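PDB 2WNW: activated BY transcription factor SSRB from Salmonella enterica, which is of unknown function but belongs to glycosyl hydrolase family 30, whose members join a TIM-barrel domain to a beta-sandwich domain. Local coordinates for residues S8-Q13 / S305-W310; Q13-E18 / S366-G371. All coordinates share one frame; numbering follows the deposited sequence.

Contact 1: residues S8-Q13 / S305-W310; sequences SDPYRQ and SQIRHW
Y11 and I307 meet through similar first torsions: in each the next carbon is anti to the carbonyl carbon (Y11 CG, chi1 -82°; I307 CG1, chi1 -81°), which sends the phenol ring and the ethyl branch into each other. The two side chains cross at about a right angle, and I307 CD1 sits over the middle of the ring, 4.0 Å from the Y11 centroid, in a CH-pi contact. The gamma methyl, I307 CG2, lies 3.7 Å from Y11 OH. I307 CD1 also touches the neighbouring proline, 3.7 Å from P10 CB, so one methyl fills the angle between P10 and Y11. One turn on along the helix, W310 offers an indole face to P10: P10 CG stands 4.0 Å from the centroid of its five-membered ring, a second CH-pi contact. At the far end of the indole, S8 CB approaches W310 CH2 at 3.6 Å. W310 NE1 is hydrogen-bonded to S435 O, a tie that limits how far the indole can turn against P10. No hydrogen bond links the two segments, so across them the short 3-10 turn after strand 2-9 meets the helix following the seventh barrel strand through apolar packing and CH-pi contacts.

Contact 2: residues Q13-E18 / S366-G371; sequences QQFLVE and SWYGIG
S8 OG, the hydroxyl of a buried serine on strand 2-9, takes the backbone N-H of L16, whose side chain lies against Y368, and is also hydrogen-bonded to H372 NE2 of helix 365-374, so one oxygen links corner, strand and helix. Next to this grip F15 and Y368 form an offset stack, with ring centroids 4.3 Å apart and planes 15° from parallel. Beside the stack, F15 CB lies over the tyrosine face, only 3.3 Å from Y368 CD2, while Y368 CB reaches F15 CD1 at 3.5 Å. W367 comes up to the other face of Y368, with its CE3 toward the rim. At the edge of the tyrosine, near its plane, L16 CD1 comes within 3.9 Å of Y368 CD2. The chain turns its corner at L16, and the other leucine methyl, L16 CD2, stands 4.4 Å from G371 C on the helix backbone. Around the pair, H365 meets the F15 ring edge-to-face, and W310 meets it with planes about 60° apart. The corner between strands 14-15 and 17-25, on the sandwich side, thus packs on helix 365-374, which follows the barrel strands, through wholly apolar contacts; packing on both faces restricts rotation of the Y368 ring, and the polar tie is left to S8.

Contacts 1 and 2 lie 9 Å apart, centre to centre, on the same side of the chain's centre, and share Q13. In sequence their segments alternate: 8-13, 13-18, then, nearly 300 residues later, 305-310 and 366-371. The first two belong to one N-terminal hairpin, in which D9 N probably bonds Q14 O at 2.6 Å and Q13 and Q14 form a G1 beta bulge opposite D9; its strands, 2-9 and 17-25, are neighbours in the mixed sheet. The other two lie on adjoining helices of the TIM-barrel domain, joined where W310 CZ3 packs 3.5 Å from G369 N. The N-terminal hairpin thus belongs to the sandwich sheet, and its turn and the corner after it pack on two barrel-domain helices at neighbouring places.

Contact 1: residues S8-Q13 / S305-W310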
loop_
_atom_site.group_PDB
_atom_site.type_symbol
_atom_site.label_atom_id
_atom_site.label_comp_id
_atom_site.label_asym_id
_atom_site.label_seq_id
_atom_site.Cartn_x
_atom_site.Cartn_y
_atom_site.Cartn_z
ATOM N N SER A 8 20.606 3.029 12.286
ATOM C CA SER A 8 20.438 2.264 13.513
ATOM C C SER A 8 20.556 0.781 13.195
ATOM O O SER A 8 20.043 0.305 12.182
ATOM C CB SER A 8 19.070 2.532 14.154
ATOM O OG SER A 8 18.998 3.837 14.698
ATOM N N ASP A 9 21.251 0.065 14.069
ATOM C CA ASP A 9 21.459 -1.369 13.942
ATOM C C ASP A 9 21.097 -1.898 15.326
ATOM O O ASP A 9 21.972 -2.147 16.156
ATOM C CB ASP A 9 22.932 -1.646 13.620
ATOM C CG ASP A 9 23.226 -3.119 13.384
ATOM O OD1 ASP A 9 24.354 -3.415 12.942
ATOM O OD2 ASP A 9 22.352 -3.975 13.639
ATOM N N PRO A 10 19.793 -2.059 15.596
ATOM C CA PRO A 10 19.322 -2.550 16.892
ATOM C C PRO A 10 19.983 -3.824 17.417
ATOM O O PRO A 10 20.286 -3.913 18.603
ATOM C CB PRO A 10 17.809 -2.693 16.685
ATOM C CG PRO A 10 17.669 -2.883 15.202
ATOM C CD PRO A 10 18.668 -1.902 14.657
ATOM N N TYR A 11 20.210 -4.809 16.555
ATOM C CA TYR A 11 20.840 -6.040 17.017
ATOM C C TYR A 11 22.243 -5.811 17.572
ATOM O O TYR A 11 22.766 -6.646 18.310
ATOM C CB TYR A 11 20.858 -7.091 15.904
ATOM C CG TYR A 11 19.543 -7.838 15.790
ATOM C CD1 TYR A 11 19.061 -8.605 16.854
ATOM C CD2 TYR A 11 18.774 -7.768 14.632
ATOM C CE1 TYR A 11 17.837 -9.288 16.764
ATOM C CE2 TYR A 11 17.553 -8.441 14.529
ATOM C CZ TYR A 11 17.092 -9.197 15.595
ATOM O OH TYR A 11 15.888 -9.862 15.486
ATOM N N ARG A 12 22.855 -4.683 17.221
ATOM C CA ARG A 12 24.179 -4.358 17.742
ATOM C C ARG A 12 24.079 -3.193 18.721
ATOM O O ARG A 12 25.089 -2.623 19.130
ATOM C CB ARG A 12 25.148 -3.997 16.613
ATOM C CG ARG A 12 25.572 -5.170 15.750
ATOM C CD ARG A 12 26.702 -4.757 14.823
ATOM N NE ARG A 12 27.090 -5.824 13.904
ATOM C CZ ARG A 12 28.091 -5.728 13.033
ATOM N NH1 ARG A 12 28.808 -4.613 12.964
ATOM N NH2 ARG A 12 28.376 -6.745 12.230
ATOM N N GLN A 13 22.854 -2.843 19.098
ATOM C CA GLN A 13 22.631 -1.750 20.037
ATOM C C GLN A 13 23.214 -0.417 19.555
ATOM O O GLN A 13 23.625 0.413 20.366
ATOM C CB GLN A 13 23.228 -2.106 21.405
ATOM C CG GLN A 13 22.613 -3.337 22.061
ATOM C CD GLN A 13 21.275 -3.046 22.712
ATOM O OE1 GLN A 13 20.364 -2.514 22.077
ATOM N NE2 GLN A 13 21.149 -3.397 23.990
ATOM N N SER A 305 11.677 -9.155 22.882
ATOM C CA SER A 305 10.729 -8.072 23.147
ATOM C C SER A 305 11.111 -6.706 22.575
ATOM O O SER A 305 10.300 -6.072 21.898
ATOM C CB SER A 305 10.467 -7.947 24.652
ATOM O OG SER A 305 11.666 -7.742 25.373
ATOM N N GLN A 306 12.330 -6.240 22.833
ATOM C CA GLN A 306 12.728 -4.937 22.316
ATOM C C GLN A 306 12.685 -4.853 20.792
ATOM O O GLN A 306 12.246 -3.841 20.237
ATOM C CB GLN A 306 14.117 -4.550 22.827
ATOM C CG GLN A 306 14.121 -4.144 24.298
ATOM C CD GLN A 306 13.067 -3.087 24.604
ATOM O OE1 GLN A 306 12.156 -3.311 25.408
ATOM N NE2 GLN A 306 13.179 -1.935 23.954
ATOM N N ILE A 307 13.133 -5.907 20.114
ATOM C CA ILE A 307 13.116 -5.915 18.656
ATOM C C ILE A 307 11.679 -5.900 18.142
ATOM O O ILE A 307 11.380 -5.221 17.156
ATOM C CB ILE A 307 13.862 -7.151 18.085
ATOM C CG1 ILE A 307 15.369 -6.884 18.083
ATOM C CG2 ILE A 307 13.380 -7.460 16.673
ATOM C CD1 ILE A 307 15.797 -5.738 17.159
ATOM N N ARG A 308 10.793 -6.645 18.804
ATOM C CA ARG A 308 9.390 -6.680 18.395
ATOM C C ARG A 308 8.741 -5.309 18.559
ATOM O O ARG A 308 7.934 -4.897 17.728
ATOM C CB ARG A 308 8.588 -7.695 19.221
ATOM C CG ARG A 308 8.889 -9.168 18.933
ATOM C CD ARG A 308 7.707 -10.032 19.365
ATOM N NE ARG A 308 7.331 -9.783 20.756
ATOM C CZ ARG A 308 7.978 -10.286 21.800
ATOM N NH1 ARG A 308 9.025 -11.069 21.607
ATOM N NH2 ARG A 308 7.593 -10.005 23.035
ATOM N N HIS A 309 9.082 -4.616 19.642
ATOM C CA HIS A 309 8.525 -3.291 19.903
ATOM C C HIS A 309 9.041 -2.297 18.869
ATOM O O HIS A 309 8.310 -1.419 18.407
ATOM C CB HIS A 309 8.892 -2.847 21.319
ATOM C CG HIS A 309 8.318 -3.726 22.388
ATOM N ND1 HIS A 309 8.592 -3.549 23.727
ATOM C CD2 HIS A 309 7.491 -4.797 22.313
ATOM C CE1 HIS A 309 7.962 -4.473 24.430
ATOM N NE2 HIS A 309 7.287 -5.243 23.596
ATOM N N TRP A 310 10.311 -2.453 18.514
ATOM C CA TRP A 310 10.973 -1.625 17.513
ATOM C C TRP A 310 10.190 -1.777 16.212
ATOM O O TRP A 310 9.816 -0.790 15.570
ATOM C CB TRP A 310 12.421 -2.121 17.372
ATOM C CG TRP A 310 13.201 -1.693 16.158
ATOM C CD1 TRP A 310 13.414 -2.429 15.022
ATOM C CD2 TRP A 310 13.983 -0.499 16.011
ATOM N NE1 TRP A 310 14.287 -1.774 14.189
ATOM C CE2 TRP A 310 14.652 -0.587 14.769
ATOM C CE3 TRP A 310 14.186 0.637 16.810
ATOM C CZ2 TRP A 310 15.515 0.419 14.305
ATOM C CZ3 TRP A 310 15.046 1.638 16.348
ATOM C CH2 TRP A 310 15.699 1.519 15.107
#

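Contact 2: residues Q13-E18 / S366-G371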
loop_
_atom_site.group_PDB
_atom_site.type_symbol
_atom_site.label_atom_id
_atom_site.label_comp_id
_atom_site.label_asym_id
_atom_site.label_seq_id
_atom_site.Cartn_x
_atom_site.Cartn_y
_atom_site.Cartn_z
ATOM N N GLN A 13 22.854 -2.843 19.098
ATOM C CA GLN A 13 22.631 -1.750 20.037
ATOM C C GLN A 13 23.214 -0.417 19.555
ATOM O O GLN A 13 23.625 0.413 20.366
ATOM C CB GLN A 13 23.228 -2.106 21.405
ATOM C CG GLN A 13 22.613 -3.337 22.061
ATOM C CD GLN A 13 21.275 -3.046 22.712
ATOM O OE1 GLN A 13 20.364 -2.514 22.077
ATOM N NE2 GLN A 13 21.149 -3.397 23.990
ATOM N N GLN A 14 23.264 -0.226 18.240
ATOM C CA GLN A 14 23.767 1.015 17.651
ATOM C C GLN A 14 22.564 1.809 17.159
ATOM O O GLN A 14 21.866 1.373 16.248
ATOM C CB GLN A 14 24.687 0.727 16.463
ATOM C CG GLN A 14 26.159 0.937 16.752
ATOM C CD GLN A 14 26.675 0.010 17.824
ATOM O OE1 GLN A 14 26.707 -1.205 17.642
ATOM N NE2 GLN A 14 27.080 0.578 18.954
ATOM N N PHE A 15 22.329 2.975 17.748
ATOM C CA PHE A 15 21.182 3.787 17.360
ATOM C C PHE A 15 21.505 5.209 16.924
ATOM O O PHE A 15 22.356 5.878 17.509
ATOM C CB PHE A 15 20.182 3.854 18.517
ATOM C CG PHE A 15 19.556 2.536 18.857
ATOM C CD1 PHE A 15 18.539 2.008 18.066
ATOM C CD2 PHE A 15 19.977 1.822 19.973
ATOM C CE1 PHE A 15 17.950 0.790 18.381
ATOM C CE2 PHE A 15 19.394 0.597 20.297
ATOM C CZ PHE A 15 18.380 0.081 19.499
ATOM N N LEU A 16 20.796 5.657 15.894
ATOM C CA LEU A 16 20.929 7.005 15.361
ATOM C C LEU A 16 22.373 7.454 15.146
ATOM O O LEU A 16 22.784 8.513 15.627
ATOM C CB LEU A 16 20.207 7.986 16.291
ATOM C CG LEU A 16 18.722 7.695 16.547
ATOM C CD1 LEU A 16 18.198 8.615 17.636
ATOM C CD2 LEU A 16 17.926 7.873 15.260
ATOM N N VAL A 17 23.138 6.647 14.421
ATOM C CA VAL A 17 24.528 6.979 14.131
ATOM C C VAL A 17 24.554 7.806 12.849
ATOM O O VAL A 17 24.123 7.339 11.797
ATOM C CB VAL A 17 25.369 5.706 13.940
ATOM C CG1 VAL A 17 26.816 6.070 13.641
ATOM C CG2 VAL A 17 25.275 4.836 15.191
ATOM N N GLU A 18 25.052 9.037 12.938
ATOM C CA GLU A 18 25.095 9.908 11.770
ATOM C C GLU A 18 26.458 10.025 11.102
ATOM O O GLU A 18 27.498 9.957 11.753
ATOM C CB GLU A 18 24.615 11.317 12.134
ATOM C CG GLU A 18 24.491 12.231 10.920
ATOM C CD GLU A 18 24.079 13.648 11.268
ATOM O OE1 GLU A 18 23.132 13.824 12.065
ATOM O OE2 GLU A 18 24.697 14.590 10.728
ATOM N N SER A 366 11.867 1.629 21.164
ATOM C CA SER A 366 10.826 2.467 20.573
ATOM C C SER A 366 11.203 3.947 20.539
ATOM O O SER A 366 10.847 4.654 19.601
ATOM C CB SER A 366 9.510 2.280 21.330
ATOM O OG SER A 366 9.664 2.622 22.695
ATOM N N TRP A 367 11.926 4.418 21.550
ATOM C CA TRP A 367 12.329 5.822 21.582
ATOM C C TRP A 367 13.185 6.140 20.354
ATOM O O TRP A 367 12.990 7.165 19.707
ATOM C CB TRP A 367 13.125 6.133 22.857
ATOM C CG TRP A 367 13.394 7.606 23.056
ATOM C CD1 TRP A 367 12.542 8.530 23.592
ATOM C CD2 TRP A 367 14.585 8.320 22.695
ATOM N NE1 TRP A 367 13.128 9.779 23.589
ATOM C CE2 TRP A 367 14.382 9.678 23.042
ATOM C CE3 TRP A 367 15.804 7.948 22.110
ATOM C CZ2 TRP A 367 15.354 10.664 22.822
ATOM C CZ3 TRP A 367 16.771 8.928 21.891
ATOM C CH2 TRP A 367 16.537 10.271 22.248
ATOM N N TYR A 368 14.125 5.254 20.031
ATOM C CA TYR A 368 14.990 5.467 18.871
ATOM C C TYR A 368 14.217 5.280 17.570
ATOM O O TYR A 368 14.485 5.962 16.584
ATOM C CB TYR A 368 16.192 4.517 18.899
ATOM C CG TYR A 368 17.049 4.678 20.131
ATOM C CD1 TYR A 368 16.870 3.852 21.240
ATOM C CD2 TYR A 368 18.009 5.688 20.205
ATOM C CE1 TYR A 368 17.624 4.029 22.396
ATOM C CE2 TYR A 368 18.768 5.874 21.359
ATOM C CZ TYR A 368 18.568 5.044 22.449
ATOM O OH TYR A 368 19.299 5.238 23.598
ATOM N N GLY A 369 13.253 4.361 17.578
ATOM C CA GLY A 369 12.444 4.128 16.394
ATOM C C GLY A 369 11.658 5.377 16.038
ATOM O O GLY A 369 11.636 5.801 14.885
ATOM N N ILE A 370 11.001 5.966 17.030
ATOM C CA ILE A 370 10.231 7.186 16.808
ATOM C C ILE A 370 11.198 8.271 16.333
ATOM O O ILE A 370 10.864 9.084 15.476
ATOM C CB ILE A 370 9.548 7.645 18.114
ATOM C CG1 ILE A 370 8.503 6.607 18.540
ATOM C CG2 ILE A 370 8.905 9.008 17.926
ATOM C CD1 ILE A 370 7.901 6.876 19.908
ATOM N N GLY A 371 12.404 8.251 16.891
ATOM C CA GLY A 371 13.419 9.231 16.542
ATOM C C GLY A 371 13.793 9.311 15.073
ATOM O O GLY A 371 14.120 10.392 14.579
#